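Local atomic coordinates of short chain dehydrogenase (A0QTM2 homolog) (PDB entry 3SC4), a protein that probably catalyses NAD(P)-dependent oxidation or reduction as a member of the short-chain dehydrogenase family. Residues T52-A57 and P69-I74. Numbering follows the deposited sequence.
Sequences TIYTAA and PIVGDI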
loop_
_atom_site.group_PDB
_atom_site.type_symbol
_atom_site.label_atom_id
_atom_site.label_comp_id
_atom_site.label_asym_id
_atom_site.label_seq_id
_atom_site.Cartn_x
_atom_site.Cartn_y
_atom_site.Cartn_z
ATOM N N THR B 52 19.040 0.578 -23.167
ATOM C CA THR B 52 19.610 -0.033 -21.963
ATOM C C THR B 52 20.141 1.128 -21.122
ATOM O O THR B 52 20.184 2.265 -21.605
ATOM C CB THR B 52 20.791 -0.946 -22.306
ATOM O OG1 THR B 52 21.911 -0.154 -22.738
ATOM C CG2 THR B 52 20.399 -1.942 -23.391
ATOM N N ILE B 53 20.562 0.862 -19.891
ATOM C CA ILE B 53 21.229 1.909 -19.094
ATOM C C ILE B 53 22.425 2.536 -19.829
ATOM O O ILE B 53 22.643 3.734 -19.716
ATOM C CB ILE B 53 21.672 1.429 -17.698
ATOM C CG1 ILE B 53 22.503 0.137 -17.781
ATOM C CG2 ILE B 53 20.486 1.217 -16.803
ATOM C CD1 ILE B 53 22.973 -0.383 -16.409
ATOM N N TYR B 54 23.156 1.761 -20.619
ATOM C CA TYR B 54 24.310 2.301 -21.355
ATOM C C TYR B 54 23.907 3.279 -22.456
ATOM O O TYR B 54 24.482 4.366 -22.552
ATOM C CB TYR B 54 25.225 1.163 -21.880
ATOM C CG TYR B 54 25.723 0.326 -20.716
ATOM C CD1 TYR B 54 26.464 0.909 -19.689
ATOM C CD2 TYR B 54 25.389 -1.028 -20.597
ATOM C CE1 TYR B 54 26.891 0.167 -18.604
ATOM C CE2 TYR B 54 25.807 -1.783 -19.497
ATOM C CZ TYR B 54 26.560 -1.181 -18.505
ATOM O OH TYR B 54 26.983 -1.915 -17.403
ATOM N N THR B 55 22.911 2.923 -23.267
ATOM C CA THR B 55 22.427 3.862 -24.283
ATOM C C THR B 55 21.738 5.046 -23.626
ATOM O O THR B 55 21.815 6.164 -24.140
ATOM C CB THR B 55 21.470 3.229 -25.330
ATOM O OG1 THR B 55 20.174 2.983 -24.741
ATOM C CG2 THR B 55 22.081 1.927 -25.920
ATOM N N ALA B 56 21.074 4.823 -22.495
ATOM C CA ALA B 56 20.549 5.942 -21.692
ATOM C C ALA B 56 21.688 6.858 -21.286
ATOM O O ALA B 56 21.581 8.077 -21.384
ATOM C CB ALA B 56 19.804 5.429 -20.443
ATOM N N ALA B 57 22.794 6.256 -20.853
ATOM C CA ALA B 57 23.945 7.044 -20.415
ATOM C C ALA B 57 24.455 7.915 -21.552
ATOM O O ALA B 57 24.653 9.112 -21.348
ATOM C CB ALA B 57 25.040 6.173 -19.840
ATOM N N PRO B 69 25.586 4.750 -15.280
ATOM C CA PRO B 69 24.686 3.614 -15.350
ATOM C C PRO B 69 25.143 2.563 -14.375
ATOM O O PRO B 69 26.317 2.275 -14.318
ATOM C CB PRO B 69 24.869 3.115 -16.780
ATOM C CG PRO B 69 26.308 3.486 -17.124
ATOM C CD PRO B 69 26.551 4.778 -16.396
ATOM N N ILE B 70 24.216 2.009 -13.608
ATOM C CA ILE B 70 24.519 1.007 -12.585
ATOM C C ILE B 70 23.573 -0.180 -12.800
ATOM O O ILE B 70 22.354 -0.006 -12.916
ATOM C CB ILE B 70 24.281 1.590 -11.177
ATOM C CG1 ILE B 70 25.111 2.865 -11.012
ATOM C CG2 ILE B 70 24.599 0.566 -10.092
ATOM C CD1 ILE B 70 24.794 3.683 -9.806
ATOM N N VAL B 71 24.142 -1.375 -12.874
ATOM C CA VAL B 71 23.350 -2.589 -12.844
ATOM C C VAL B 71 22.962 -2.929 -11.406
ATOM O O VAL B 71 23.830 -3.091 -10.544
ATOM C CB VAL B 71 24.107 -3.763 -13.432
ATOM C CG1 VAL B 71 23.420 -5.097 -13.043
ATOM C CG2 VAL B 71 24.209 -3.586 -14.943
ATOM N N GLY B 72 21.654 -3.021 -11.151
ATOM C CA GLY B 72 21.168 -3.452 -9.847
ATOM C C GLY B 72 19.680 -3.716 -9.788
ATOM O O GLY B 72 18.897 -2.943 -10.257
ATOM N N ASP B 73 19.313 -4.821 -9.172
ATOM C CA ASP B 73 17.917 -5.197 -8.964
ATOM C C ASP B 73 17.337 -4.410 -7.776
ATOM O O ASP B 73 17.717 -4.626 -6.616
ATOM C CB ASP B 73 17.827 -6.720 -8.727
ATOM C CG ASP B 73 16.393 -7.242 -8.766
ATOM O OD1 ASP B 73 15.462 -6.411 -8.734
ATOM O OD2 ASP B 73 16.200 -8.476 -8.817
ATOM N N ILE B 74 16.412 -3.512 -8.071
ATOM C CA ILE B 74 15.730 -2.712 -7.036
ATOM C C ILE B 74 15.022 -3.570 -5.971
ATOM O O ILE B 74 14.657 -3.066 -4.922
ATOM C CB ILE B 74 14.664 -1.821 -7.688
ATOM C CG1 ILE B 74 14.029 -0.848 -6.706
ATOM C CG2 ILE B 74 13.548 -2.700 -8.315
ATOM C CD1 ILE B 74 13.100 0.174 -7.417
#
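Thr-52 OG1 takes two backbone N-H groups at the start of the helix whose next residues, Ile-53 and Tyr-54, rest on Pro-69: a nearly straight bond from Thr-55 N at 3.3 Å and a weak, bent one from Tyr-54 N. Thr-52 N returns a bond of 3.1 Å to Thr-55 OG1, completing a capping box that fixes this first turn. Pro-69 meets the turn with its ring. Its CB sits 3.7 Å from Ile-53 CB, its CD faces the methyl of Ala-57, and its CG comes obliquely to the Tyr-54 ring, 3.6 Å from CD1, the two side chains crossing at about a right angle. Ile-53 places CG1 between its own backbone N and carbonyl carbon (chi1 52°), and from there the fully extended chain carries CD1 along the strand to 3.6 Å from Ile-70 O and 3.7 Å from Val-71 CG2. The same CG1 lies over the centre of the Tyr-54 ring, on one face, 4.1 Å above its plane. The contact is almost wholly apolar. Helix 53-63 and strand 66-71, outermost in this chain's sheet, follow strand 35-40 in a Rossmann-type beta-alpha-beta unit. Turn 53-57 runs antiparallel to strand end 69-71, their axes 8.2 Å apart at closest approach, while Ile-53 also touches Ala-40 of strand 35-40, and Ile-70 points away, packing against helix 77-91 on the other side of the sheet.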